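Local coordinates for protein VP5 (Halorubrum pleomorphic virus 6, PDB 6QGL) that probably mediates fusion of the viral envelope with the membrane of its haloarchaeal host, at residues E390-S395 / G415-T420; G358-I363 / I372-E377; A12-V17 / D439-K444; K56-N61 / D222-M227. All blocks are in the same frame, centred on the assembly; numbering follows the deposited sequence.

Interaction 1 of 4, residues E390-S395 / G415-T420; sequences ESETVS and GDLETT
Residues 390-394 and 416-419 run in nearly opposite directions, 166° apart, but their backbones are not paired as strands: Glu392 CA and Leu417 CA stand 6.8 Å apart, and no main-chain hydrogen bond crosses. The first segment holds the turn of the beta hairpin of strands 382-388 and 393-397 and the start of its second strand; the other belongs to the loop that leads from strand 409-412 to strand 422-431. What joins them is mainly the carboxylate of Glu392. With CG anti to its own carbonyl carbon (chi1 -80°) and the chain extended beyond, this side chain spans the gap between the backbones and splits its two oxygens between consecutive amides. Glu418 N donates to OE1 of Glu392 at 2.8 Å, and Thr419 N donates to OE2 of Glu392 at 3.2 Å. Each oxygen uses its syn lone pair, so the two bonds together fix the rotation of the carboxylate. The carboxylate of Glu418 lies not far off, its plane turned 64° from that of Glu392; the OE1 atoms of Glu392 and Glu418 are 5.0 Å apart, and the amide donors would probably offset part of the like charge. Toward the strand the contact becomes one of carbon atoms. Val394 CG2 rests against Asp416 CB at 3.6 Å, the two side chains crossing at about a right angle, while Asp416 OD2 is hydrogen-bonded to Tyr411 OH. Leu417 CD2 meets the aliphatic base of Glu392 at CB, 3.8 Å away. Between Glu392 and Thr419 one water donates to Glu392 OE2 and accepts from Thr419 OG1, both at 2.8 Å.

Interaction 2 of 4, residues G358-I363 / I372-E377; sequences GPWDAI and ITITSE
Trp360 and Ile374 form the dense side of this contact, their side chains crossing at about a right angle. Because CG of Trp360 is anti to the backbone N (chi1 -172°), the indole swings across to the second segment: its NE1 lies 3.4 Å from Ile374 CG2, and its CZ2 lies 3.9 Å from Ile374 CD1. Ser376 O sits in the ring plane at the edge, 3.5 Å from Trp360 CZ2, whereas Ala362 CB stands over one face, 4.1 Å above the plane of the Trp360 ring and displaced toward its rim. Tyr379 adds an edge-to-face ring contact from outside the two segments. Further along, Ile363 reaches Ile372, with CD1 of the former 3.7 Å from CG2 of the latter, and Ile363 also lies against Ile374, with which it makes a single backbone bridge. The solvent side is looser and more polar. There exposed Thr375 brings its OG1 to 3.4 Å from Ala362 CB, a contact without a bond, and exposed Glu377 meets the indole only through its main chain, its O near the ring edge at Trp360 CH2. Between the two regions one main-chain bond crosses: Thr375 N donates to Ala362 O at 2.9 Å with an N-H...O angle of 161°, approaching from above the carbonyl plane, 54° out of it. The acceptor residue, Ala362, is the centre of an inverse gamma turn, closed by a weak bond from Ile363 N to Asp361 O. Ile374 and Ile372, of three-stranded-sheet strand 371-374, also touch Ile384 and Val386 of five-stranded-sheet strand 382-388, consistent with two antiparallel sheets packed against each other.

Interaction 3 of 4, residues A12-V17 / D439-K444; sequences AAISAV and DTLQLK
The flat groups that meet here are the main-chain N-H and C=O groups of Val17 and Gln442, which exchange two hydrogen bonds. Val17 N donates to Gln442 O at 3.0 Å from above that carbonyl's plane, 42° out of it. In return Gln442 N donates to Val17 O at 2.8 Å, a straighter bond tilted only 25° from the carbonyl plane. Two CA-H...O contacts flank these bonds: Ala16 CA lies 3.1 Å from Gln442 O, and Leu441 CA lies 3.3 Å from Val17 O. Each carbonyl oxygen is therefore approached by an amide and by a CA-H. The reciprocal pair is a single antiparallel bridge of the hydrogen-bonded type. It is laid along strand 438-443, an outermost strand of a six-stranded antiparallel sheet, whose inner neighbour is strand 347-352. A transmembrane helix is predicted to include residues 12-17, yet in this crystal they are neither helix nor strand, and the segment turns across the sheet edge with the touching parts 103° apart in direction. Apolar side chains fill the rest. Ile14 touches Leu441 CD1 with its own CD1 at 3.5 Å, the two side chains meeting at about a right angle. Ala16 CB fits between Leu441 and Leu443, 3.8 Å from CB of Leu441 and 3.7 Å from CD2 of Leu443. Beyond Leu443, Lys444 bends at chi2 and runs its aliphatic chain past Val17, CE coming to 3.7 Å from Val17 CG2, while the ammonium makes a long, weak ion pair with Asp67.

Interaction 4 of 4, residues K56-N61 / D222-M227; sequences KRKSNN and DGTQYM
Lys58 leaves the helix with CG anti to its backbone N (chi1 -164°) and stays extended through every later torsion, which carries the ammonium a full side-chain length over to Gln225. In Tyr226, by contrast, CG lies between its own N and carbonyl carbon (chi1 84°), which sets the direction of the ring alone. Its CB points toward the helix and meets the lysine methylenes, Lys58 CG and Tyr226 CB being 3.8 Å apart, and further out Lys58 CD passes Thr224 CG2 at 3.9 Å. At the end of the chain NZ of Lys58 donates to Gln225 O at 2.9 Å, in the carbonyl plane and with a C=O...N angle of 160°. Strand 224-226 is the second arm of a small two-stranded hairpin with strand 219-221, reversed through Asp222 and Gly223, both at positive phi. The hairpin lies against helix 43-66, the axes of residues 56-61 and 224-226 passing 9.2 Å apart at their closest. The Tyr226 ring is approached obliquely by Arg57, CG to CE2 at 4.5 Å, and one of its faces carries Met227 CG, 3.9 Å above the plane of the Tyr226 ring. The guanidinium of Arg57 leads away from the hairpin: NE makes a salt bridge to Glu129 of helix 97-140, and NH1 bonds to Val32 O.

How the interactions relate
From the N terminus, residues 12-17 open the widest loop, which interaction 3 closes only at 439-444, tying the N-terminal segment to edge strand 438-443 of the six-stranded sheet; the other three contacts nest inside it and none cross. Interaction 4 comes first, closing 56-61 onto 222-227 and joining helix 43-66 to a small hairpin. Interaction 2 then closes a short loop from 358-363 to 372-377. Interaction 1 follows in series, joining the 382-388/393-397 hairpin to the loop before strand 422-431; both reach the same five-stranded sheet. Those two touch directly, Val394 CG1 lying 3.7 Å from Ile372 CD1. Interactions 3 and 4 approach to about 5 Å between nearest atoms without touching.

Interaction 1 of 4, residues E390-S395 / G415-T420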
loop_
_atom_site.group_PDB
_atom_site.type_symbol
_atom_site.label_atom_id
_atom_site.label_comp_id
_atom_site.label_asym_id
_atom_site.label_seq_id
_atom_site.Cartn_x
_atom_site.Cartn_y
_atom_site.Cartn_z
ATOM N N GLU A 390 -17.769 -25.665 -30.336
ATOM C CA GLU A 390 -19.077 -26.315 -30.183
ATOM C C GLU A 390 -20.046 -25.488 -29.313
ATOM O O GLU A 390 -21.091 -25.997 -28.903
ATOM C CB GLU A 390 -18.908 -27.735 -29.610
ATOM C CG GLU A 390 -18.263 -28.723 -30.570
ATOM C CD GLU A 390 -19.004 -28.973 -31.869
ATOM O OE1 GLU A 390 -20.243 -29.155 -31.831
ATOM O OE2 GLU A 390 -18.339 -28.985 -32.931
ATOM N N SER A 391 -19.697 -24.206 -29.057
ATOM C CA SER A 391 -20.448 -23.222 -28.265
ATOM C C SER A 391 -20.686 -23.665 -26.813
ATOM O O SER A 391 -21.755 -23.417 -26.247
ATOM C CB SER A 391 -21.747 -22.816 -28.958
ATOM O OG SER A 391 -21.483 -21.915 -30.020
ATOM N N GLU A 392 -19.663 -24.285 -26.206
ATOM C CA GLU A 392 -19.664 -24.713 -24.807
ATOM C C GLU A 392 -18.661 -23.857 -24.070
ATOM O O GLU A 392 -17.624 -23.516 -24.635
ATOM C CB GLU A 392 -19.265 -26.184 -24.675
ATOM C CG GLU A 392 -20.381 -27.162 -24.964
ATOM C CD GLU A 392 -20.012 -28.567 -24.545
ATOM O OE1 GLU A 392 -20.227 -28.903 -23.358
ATOM O OE2 GLU A 392 -19.482 -29.322 -25.390
ATOM N N THR A 393 -18.957 -23.509 -22.818
ATOM C CA THR A 393 -18.073 -22.671 -22.013
ATOM C C THR A 393 -17.713 -23.366 -20.703
ATOM O O THR A 393 -18.535 -24.081 -20.129
ATOM C CB THR A 393 -18.674 -21.256 -21.840
ATOM O OG1 THR A 393 -19.056 -20.750 -23.120
ATOM C CG2 THR A 393 -17.705 -20.265 -21.194
ATOM N N VAL A 394 -16.469 -23.168 -20.257
ATOM C CA VAL A 394 -15.940 -23.695 -19.005
ATOM C C VAL A 394 -15.212 -22.566 -18.279
ATOM O O VAL A 394 -14.408 -21.861 -18.893
ATOM C CB VAL A 394 -15.084 -24.989 -19.186
ATOM C CG1 VAL A 394 -13.917 -24.785 -20.153
ATOM C CG2 VAL A 394 -14.593 -25.533 -17.848
ATOM N N SER A 395 -15.538 -22.354 -16.996
ATOM C CA SER A 395 -14.886 -21.330 -16.184
ATOM C C SER A 395 -13.814 -22.010 -15.344
ATOM O O SER A 395 -14.117 -22.925 -14.571
ATOM C CB SER A 395 -15.892 -20.590 -15.309
ATOM O OG SER A 395 -15.267 -19.498 -14.653
ATOM N N GLY A 415 -14.789 -33.435 -17.547
ATOM C CA GLY A 415 -15.994 -33.507 -16.726
ATOM C C GLY A 415 -16.919 -32.320 -16.909
ATOM O O GLY A 415 -18.098 -32.390 -16.549
ATOM N N ASP A 416 -16.387 -31.230 -17.492
ATOM C CA ASP A 416 -17.096 -29.975 -17.740
ATOM C C ASP A 416 -17.686 -29.857 -19.156
ATOM O O ASP A 416 -18.762 -29.277 -19.309
ATOM C CB ASP A 416 -16.168 -28.787 -17.458
ATOM C CG ASP A 416 -15.441 -28.855 -16.126
ATOM O OD1 ASP A 416 -16.114 -28.757 -15.076
ATOM O OD2 ASP A 416 -14.198 -28.997 -16.135
ATOM N N LEU A 417 -16.983 -30.382 -20.184
ATOM C CA LEU A 417 -17.414 -30.303 -21.588
ATOM C C LEU A 417 -18.115 -31.567 -22.066
ATOM O O LEU A 417 -17.770 -32.663 -21.624
ATOM C CB LEU A 417 -16.219 -30.010 -22.520
ATOM C CG LEU A 417 -15.432 -28.713 -22.306
ATOM C CD1 LEU A 417 -14.096 -28.775 -23.018
ATOM C CD2 LEU A 417 -16.217 -27.492 -22.768
ATOM N N GLU A 418 -19.080 -31.412 -22.994
ATOM C CA GLU A 418 -19.804 -32.522 -23.620
ATOM C C GLU A 418 -18.933 -33.110 -24.728
ATOM O O GLU A 418 -18.902 -34.330 -24.900
ATOM C CB GLU A 418 -21.155 -32.066 -24.185
ATOM C CG GLU A 418 -22.254 -31.952 -23.141
ATOM C CD GLU A 418 -23.671 -31.779 -23.660
ATOM O OE1 GLU A 418 -23.900 -31.961 -24.878
ATOM O OE2 GLU A 418 -24.562 -31.471 -22.835
ATOM N N THR A 419 -18.234 -32.239 -25.485
ATOM C CA THR A 419 -17.305 -32.650 -26.535
ATOM C C THR A 419 -15.914 -32.278 -26.043
ATOM O O THR A 419 -15.603 -31.094 -25.887
ATOM C CB THR A 419 -17.679 -32.098 -27.929
ATOM O OG1 THR A 419 -17.301 -30.729 -28.028
ATOM C CG2 THR A 419 -19.149 -32.251 -28.252
ATOM N N THR A 420 -15.126 -33.305 -25.700
ATOM C CA THR A 420 -13.765 -33.177 -25.168
ATOM C C THR A 420 -12.762 -32.819 -26.260
ATOM O O THR A 420 -11.844 -32.049 -26.004
ATOM C CB THR A 420 -13.361 -34.446 -24.419
ATOM O OG1 THR A 420 -13.597 -35.565 -25.270
ATOM C CG2 THR A 420 -14.124 -34.620 -23.120
HETATM O O HOH W 1 -16.973 -28.465 -26.330
#

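Interaction 2 of 4, residues G358-I363 / I372-E377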
loop_
_atom_site.group_PDB
_atom_site.type_symbol
_atom_site.label_atom_id
_atom_site.label_comp_id
_atom_site.label_asym_id
_atom_site.label_seq_id
_atom_site.Cartn_x
_atom_site.Cartn_y
_atom_site.Cartn_z
ATOM N N GLY A 358 -11.323 -8.971 -19.290
ATOM C CA GLY A 358 -10.465 -8.741 -20.447
ATOM C C GLY A 358 -10.266 -9.968 -21.318
ATOM O O GLY A 358 -10.528 -11.088 -20.869
ATOM N N PRO A 359 -9.785 -9.804 -22.572
ATOM C CA PRO A 359 -9.590 -10.977 -23.440
ATOM C C PRO A 359 -8.320 -11.763 -23.127
ATOM O O PRO A 359 -7.283 -11.175 -22.807
ATOM C CB PRO A 359 -9.547 -10.380 -24.857
ATOM C CG PRO A 359 -9.769 -8.889 -24.695
ATOM C CD PRO A 359 -9.430 -8.562 -23.281
ATOM N N TRP A 360 -8.411 -13.098 -23.228
ATOM C CA TRP A 360 -7.298 -14.013 -22.995
ATOM C C TRP A 360 -6.880 -14.646 -24.328
ATOM O O TRP A 360 -7.400 -15.696 -24.715
ATOM C CB TRP A 360 -7.672 -15.073 -21.944
ATOM C CG TRP A 360 -6.505 -15.911 -21.528
ATOM C CD1 TRP A 360 -6.131 -17.114 -22.051
ATOM C CD2 TRP A 360 -5.506 -15.564 -20.563
ATOM N NE1 TRP A 360 -4.977 -17.553 -21.449
ATOM C CE2 TRP A 360 -4.573 -16.624 -20.526
ATOM C CE3 TRP A 360 -5.317 -14.466 -19.709
ATOM C CZ2 TRP A 360 -3.468 -16.621 -19.665
ATOM C CZ3 TRP A 360 -4.221 -14.463 -18.859
ATOM C CH2 TRP A 360 -3.312 -15.530 -18.842
ATOM N N ASP A 361 -5.956 -13.980 -25.040
ATOM C CA ASP A 361 -5.462 -14.414 -26.349
ATOM C C ASP A 361 -4.341 -15.462 -26.273
ATOM O O ASP A 361 -4.074 -16.135 -27.272
ATOM C CB ASP A 361 -5.033 -13.203 -27.204
ATOM C CG ASP A 361 -6.096 -12.133 -27.413
ATOM O OD1 ASP A 361 -7.296 -12.485 -27.475
ATOM O OD2 ASP A 361 -5.726 -10.946 -27.532
ATOM N N ALA A 362 -3.697 -15.608 -25.093
ATOM C CA ALA A 362 -2.602 -16.560 -24.867
ATOM C C ALA A 362 -3.135 -17.972 -24.539
ATOM O O ALA A 362 -2.931 -18.484 -23.434
ATOM C CB ALA A 362 -1.689 -16.045 -23.759
ATOM N N ILE A 363 -3.814 -18.594 -25.520
ATOM C CA ILE A 363 -4.434 -19.919 -25.401
ATOM C C ILE A 363 -4.237 -20.760 -26.676
ATOM O O ILE A 363 -4.332 -20.231 -27.786
ATOM C CB ILE A 363 -5.938 -19.774 -24.981
ATOM C CG1 ILE A 363 -6.569 -21.133 -24.586
ATOM C CG2 ILE A 363 -6.787 -19.030 -26.041
ATOM C CD1 ILE A 363 -7.808 -21.036 -23.724
ATOM N N ILE A 372 -7.167 -28.279 -21.993
ATOM C CA ILE A 372 -7.039 -26.905 -22.497
ATOM C C ILE A 372 -5.671 -26.378 -22.034
ATOM O O ILE A 372 -5.355 -26.480 -20.849
ATOM C CB ILE A 372 -8.205 -26.007 -21.975
ATOM C CG1 ILE A 372 -9.584 -26.582 -22.358
ATOM C CG2 ILE A 372 -8.055 -24.550 -22.440
ATOM C CD1 ILE A 372 -10.710 -26.138 -21.455
ATOM N N THR A 373 -4.868 -25.821 -22.959
ATOM C CA THR A 373 -3.544 -25.288 -22.630
ATOM C C THR A 373 -3.456 -23.788 -22.915
ATOM O O THR A 373 -3.892 -23.331 -23.972
ATOM C CB THR A 373 -2.425 -26.099 -23.320
ATOM O OG1 THR A 373 -2.706 -27.497 -23.220
ATOM C CG2 THR A 373 -1.044 -25.822 -22.731
ATOM N N ILE A 374 -2.885 -23.033 -21.960
ATOM C CA ILE A 374 -2.663 -21.584 -22.045
ATOM C C ILE A 374 -1.149 -21.303 -22.071
ATOM O O ILE A 374 -0.387 -22.077 -21.488
ATOM C CB ILE A 374 -3.437 -20.796 -20.949
ATOM C CG1 ILE A 374 -3.016 -21.218 -19.520
ATOM C CG2 ILE A 374 -4.954 -20.942 -21.156
ATOM C CD1 ILE A 374 -3.457 -20.302 -18.382
ATOM N N THR A 375 -0.712 -20.237 -22.773
ATOM C CA THR A 375 0.718 -19.921 -22.935
ATOM C C THR A 375 1.227 -18.788 -22.009
ATOM O O THR A 375 2.339 -18.285 -22.206
ATOM C CB THR A 375 1.048 -19.639 -24.415
ATOM O OG1 THR A 375 0.364 -18.463 -24.845
ATOM C CG2 THR A 375 0.712 -20.807 -25.332
ATOM N N SER A 376 0.434 -18.412 -20.991
ATOM C CA SER A 376 0.788 -17.379 -20.010
ATOM C C SER A 376 0.228 -17.732 -18.636
ATOM O O SER A 376 -0.702 -18.534 -18.549
ATOM C CB SER A 376 0.289 -16.008 -20.457
ATOM O OG SER A 376 1.145 -15.449 -21.439
ATOM N N GLU A 377 0.811 -17.164 -17.562
ATOM C CA GLU A 377 0.382 -17.430 -16.187
ATOM C C GLU A 377 -1.018 -16.857 -15.902
ATOM O O GLU A 377 -1.240 -15.664 -16.134
ATOM C CB GLU A 377 1.422 -16.917 -15.167
ATOM C CG GLU A 377 1.150 -17.338 -13.726
ATOM C CD GLU A 377 2.357 -17.660 -12.863
ATOM O OE1 GLU A 377 3.342 -16.887 -12.889
ATOM O OE2 GLU A 377 2.305 -18.680 -12.139
#

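Interaction 3 of 4, residues A12-V17 / D439-K444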
loop_
_atom_site.group_PDB
_atom_site.type_symbol
_atom_site.label_atom_id
_atom_site.label_comp_id
_atom_site.label_asym_id
_atom_site.label_seq_id
_atom_site.Cartn_x
_atom_site.Cartn_y
_atom_site.Cartn_z
ATOM N N ALA A 12 -1.676 -9.435 -10.584
ATOM C CA ALA A 12 -1.148 -9.991 -11.841
ATOM C C ALA A 12 -1.813 -9.344 -13.072
ATOM O O ALA A 12 -1.162 -9.113 -14.098
ATOM C CB ALA A 12 -1.340 -11.498 -11.858
ATOM N N ALA A 13 -3.111 -8.991 -12.931
ATOM C CA ALA A 13 -3.913 -8.353 -13.962
ATOM C C ALA A 13 -3.575 -6.891 -14.162
ATOM O O ALA A 13 -3.779 -6.387 -15.243
ATOM C CB ALA A 13 -5.393 -8.493 -13.637
ATOM N N ILE A 14 -3.167 -6.167 -13.134
ATOM C CA ILE A 14 -2.844 -4.749 -13.304
ATOM C C ILE A 14 -1.494 -4.493 -12.637
ATOM O O ILE A 14 -1.332 -4.854 -11.463
ATOM C CB ILE A 14 -3.957 -3.781 -12.792
ATOM C CG1 ILE A 14 -5.357 -4.198 -13.282
ATOM C CG2 ILE A 14 -3.673 -2.326 -13.191
ATOM C CD1 ILE A 14 -6.427 -3.667 -12.453
ATOM N N SER A 15 -0.528 -3.885 -13.356
ATOM C CA SER A 15 0.807 -3.566 -12.828
ATOM C C SER A 15 0.709 -2.721 -11.544
ATOM O O SER A 15 1.636 -2.718 -10.733
ATOM C CB SER A 15 1.632 -2.858 -13.898
ATOM O OG SER A 15 1.826 -3.704 -15.021
ATOM N N ALA A 16 -0.453 -2.053 -11.356
ATOM C CA ALA A 16 -0.806 -1.225 -10.209
ATOM C C ALA A 16 -0.731 -1.976 -8.884
ATOM O O ALA A 16 -1.265 -3.084 -8.774
ATOM C CB ALA A 16 -2.204 -0.665 -10.384
ATOM N N VAL A 17 -0.083 -1.344 -7.883
ATOM C CA VAL A 17 0.088 -1.831 -6.510
ATOM C C VAL A 17 -1.301 -1.837 -5.858
ATOM O O VAL A 17 -1.911 -0.782 -5.707
ATOM C CB VAL A 17 1.111 -0.961 -5.713
ATOM C CG1 VAL A 17 1.165 -1.364 -4.240
ATOM C CG2 VAL A 17 2.504 -1.031 -6.334
ATOM N N ASP A 439 -11.666 -1.821 -4.031
ATOM C CA ASP A 439 -10.226 -1.838 -3.786
ATOM C C ASP A 439 -9.578 -0.589 -4.374
ATOM O O ASP A 439 -10.055 -0.066 -5.387
ATOM C CB ASP A 439 -9.595 -3.107 -4.385
ATOM C CG ASP A 439 -8.218 -3.474 -3.863
ATOM O OD1 ASP A 439 -7.859 -3.020 -2.755
ATOM O OD2 ASP A 439 -7.508 -4.241 -4.552
ATOM N N THR A 440 -8.499 -0.107 -3.728
ATOM C CA THR A 440 -7.745 1.070 -4.160
ATOM C C THR A 440 -6.373 0.620 -4.656
ATOM O O THR A 440 -5.585 0.071 -3.883
ATOM C CB THR A 440 -7.693 2.119 -3.037
ATOM O OG1 THR A 440 -9.027 2.433 -2.623
ATOM C CG2 THR A 440 -6.942 3.395 -3.441
ATOM N N LEU A 441 -6.110 0.836 -5.955
ATOM C CA LEU A 441 -4.862 0.479 -6.635
ATOM C C LEU A 441 -4.032 1.722 -6.960
ATOM O O LEU A 441 -4.599 2.766 -7.260
ATOM C CB LEU A 441 -5.148 -0.252 -7.974
ATOM C CG LEU A 441 -5.961 -1.552 -7.995
ATOM C CD1 LEU A 441 -6.340 -1.914 -9.404
ATOM C CD2 LEU A 441 -5.209 -2.700 -7.376
ATOM N N GLN A 442 -2.696 1.590 -6.973
ATOM C CA GLN A 442 -1.791 2.666 -7.385
ATOM C C GLN A 442 -1.251 2.262 -8.752
ATOM O O GLN A 442 -0.307 1.473 -8.822
ATOM C CB GLN A 442 -0.644 2.895 -6.381
ATOM C CG GLN A 442 0.213 4.116 -6.713
ATOM C CD GLN A 442 1.387 4.296 -5.787
ATOM O OE1 GLN A 442 1.252 4.322 -4.561
ATOM N NE2 GLN A 442 2.567 4.461 -6.359
ATOM N N LEU A 443 -1.882 2.768 -9.832
ATOM C CA LEU A 443 -1.531 2.465 -11.224
ATOM C C LEU A 443 -0.072 2.765 -11.521
ATOM O O LEU A 443 0.364 3.901 -11.339
ATOM C CB LEU A 443 -2.471 3.171 -12.222
ATOM C CG LEU A 443 -3.984 3.096 -11.948
ATOM C CD1 LEU A 443 -4.745 3.998 -12.886
ATOM C CD2 LEU A 443 -4.518 1.673 -12.059
ATOM N N LYS A 444 0.693 1.726 -11.897
ATOM C CA LYS A 444 2.128 1.826 -12.190
ATOM C C LYS A 444 2.430 1.665 -13.677
ATOM O O LYS A 444 3.394 2.250 -14.176
ATOM C CB LYS A 444 2.929 0.799 -11.371
ATOM C CG LYS A 444 2.888 1.018 -9.858
ATOM C CD LYS A 444 3.928 2.026 -9.378
ATOM C CE LYS A 444 4.157 1.917 -7.895
ATOM N NZ LYS A 444 5.139 2.922 -7.411
#

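Interaction 4 of 4, residues K56-N61 / D222-M227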
loop_
_atom_site.group_PDB
_atom_site.type_symbol
_atom_site.label_atom_id
_atom_site.label_comp_id
_atom_site.label_asym_id
_atom_site.label_seq_id
_atom_site.Cartn_x
_atom_site.Cartn_y
_atom_site.Cartn_z
ATOM N N LYS A 56 3.973 -11.957 -0.184
ATOM C CA LYS A 56 2.824 -11.412 0.549
ATOM C C LYS A 56 3.248 -10.259 1.470
ATOM O O LYS A 56 2.609 -9.211 1.437
ATOM C CB LYS A 56 2.105 -12.519 1.342
ATOM C CG LYS A 56 0.759 -12.111 1.934
ATOM C CD LYS A 56 0.152 -13.233 2.775
ATOM C CE LYS A 56 -1.186 -12.871 3.377
ATOM N NZ LYS A 56 -1.055 -11.925 4.517
ATOM N N ARG A 57 4.334 -10.443 2.259
ATOM C CA ARG A 57 4.864 -9.418 3.167
ATOM C C ARG A 57 5.321 -8.178 2.414
ATOM O O ARG A 57 4.974 -7.073 2.824
ATOM C CB ARG A 57 6.008 -9.967 4.045
ATOM C CG ARG A 57 6.589 -8.970 5.072
ATOM C CD ARG A 57 5.621 -8.567 6.180
ATOM N NE ARG A 57 5.184 -9.723 6.963
ATOM C CZ ARG A 57 4.233 -9.694 7.890
ATOM N NH1 ARG A 57 3.607 -8.560 8.172
ATOM N NH2 ARG A 57 3.902 -10.799 8.543
ATOM N N LYS A 58 6.088 -8.358 1.319
ATOM C CA LYS A 58 6.574 -7.244 0.506
ATOM C C LYS A 58 5.400 -6.470 -0.090
ATOM O O LYS A 58 5.370 -5.250 0.032
ATOM C CB LYS A 58 7.542 -7.715 -0.589
ATOM C CG LYS A 58 8.340 -6.560 -1.183
ATOM C CD LYS A 58 8.993 -6.904 -2.500
ATOM C CE LYS A 58 9.527 -5.649 -3.146
ATOM N NZ LYS A 58 10.425 -5.958 -4.285
ATOM N N SER A 59 4.414 -7.190 -0.671
ATOM C CA SER A 59 3.203 -6.627 -1.276
ATOM C C SER A 59 2.392 -5.817 -0.265
ATOM O O SER A 59 1.913 -4.735 -0.604
ATOM C CB SER A 59 2.345 -7.735 -1.882
ATOM O OG SER A 59 1.235 -7.205 -2.587
ATOM N N ASN A 60 2.260 -6.335 0.973
ATOM C CA ASN A 60 1.553 -5.677 2.072
ATOM C C ASN A 60 2.291 -4.405 2.479
ATOM O O ASN A 60 1.659 -3.357 2.623
ATOM C CB ASN A 60 1.405 -6.633 3.268
ATOM C CG ASN A 60 0.949 -5.971 4.549
ATOM O OD1 ASN A 60 -0.198 -5.527 4.679
ATOM N ND2 ASN A 60 1.846 -5.889 5.523
ATOM N N ASN A 61 3.629 -4.496 2.641
ATOM C CA ASN A 61 4.479 -3.368 3.025
ATOM C C ASN A 61 4.501 -2.279 1.950
ATOM O O ASN A 61 4.492 -1.100 2.301
ATOM C CB ASN A 61 5.891 -3.834 3.395
ATOM C CG ASN A 61 5.981 -4.650 4.670
ATOM O OD1 ASN A 61 5.044 -4.741 5.474
ATOM N ND2 ASN A 61 7.126 -5.279 4.882
ATOM N N ASP A 222 14.116 -16.112 -3.254
ATOM C CA ASP A 222 13.541 -16.576 -4.521
ATOM C C ASP A 222 13.384 -15.414 -5.535
ATOM O O ASP A 222 12.293 -15.166 -6.055
ATOM C CB ASP A 222 12.224 -17.350 -4.270
ATOM C CG ASP A 222 11.657 -18.091 -5.466
ATOM O OD1 ASP A 222 12.437 -18.766 -6.175
ATOM O OD2 ASP A 222 10.430 -18.015 -5.678
ATOM N N GLY A 223 14.478 -14.675 -5.739
ATOM C CA GLY A 223 14.537 -13.541 -6.659
ATOM C C GLY A 223 13.871 -12.253 -6.205
ATOM O O GLY A 223 14.024 -11.223 -6.868
ATOM N N THR A 224 13.126 -12.296 -5.080
ATOM C CA THR A 224 12.417 -11.147 -4.512
ATOM C C THR A 224 13.305 -10.423 -3.512
ATOM O O THR A 224 13.788 -11.041 -2.561
ATOM C CB THR A 224 11.087 -11.603 -3.875
ATOM O OG1 THR A 224 10.309 -12.303 -4.846
ATOM C CG2 THR A 224 10.275 -10.451 -3.293
ATOM N N GLN A 225 13.502 -9.111 -3.722
ATOM C CA GLN A 225 14.278 -8.249 -2.834
ATOM C C GLN A 225 13.304 -7.516 -1.925
ATOM O O GLN A 225 12.400 -6.844 -2.418
ATOM C CB GLN A 225 15.121 -7.230 -3.626
ATOM C CG GLN A 225 16.256 -7.836 -4.449
ATOM C CD GLN A 225 17.014 -6.841 -5.308
ATOM O OE1 GLN A 225 17.970 -7.200 -5.997
ATOM N NE2 GLN A 225 16.621 -5.572 -5.303
ATOM N N TYR A 226 13.460 -7.666 -0.604
ATOM C CA TYR A 226 12.608 -6.988 0.374
ATOM C C TYR A 226 13.441 -6.542 1.572
ATOM O O TYR A 226 14.653 -6.764 1.563
ATOM C CB TYR A 226 11.358 -7.829 0.739
ATOM C CG TYR A 226 11.533 -8.878 1.820
ATOM C CD1 TYR A 226 12.422 -9.938 1.661
ATOM C CD2 TYR A 226 10.727 -8.870 2.957
ATOM C CE1 TYR A 226 12.563 -10.921 2.640
ATOM C CE2 TYR A 226 10.849 -9.854 3.936
ATOM C CZ TYR A 226 11.768 -10.878 3.773
ATOM O OH TYR A 226 11.887 -11.848 4.740
ATOM N N MET A 227 12.815 -5.857 2.566
ATOM C CA MET A 227 13.476 -5.284 3.750
ATOM C C MET A 227 14.514 -4.245 3.312
ATOM O O MET A 227 15.532 -4.073 3.985
ATOM C CB MET A 227 14.181 -6.369 4.576
ATOM C CG MET A 227 13.287 -7.171 5.457
ATOM S SD MET A 227 14.241 -8.568 6.098
ATOM C CE MET A 227 15.296 -7.738 7.293
#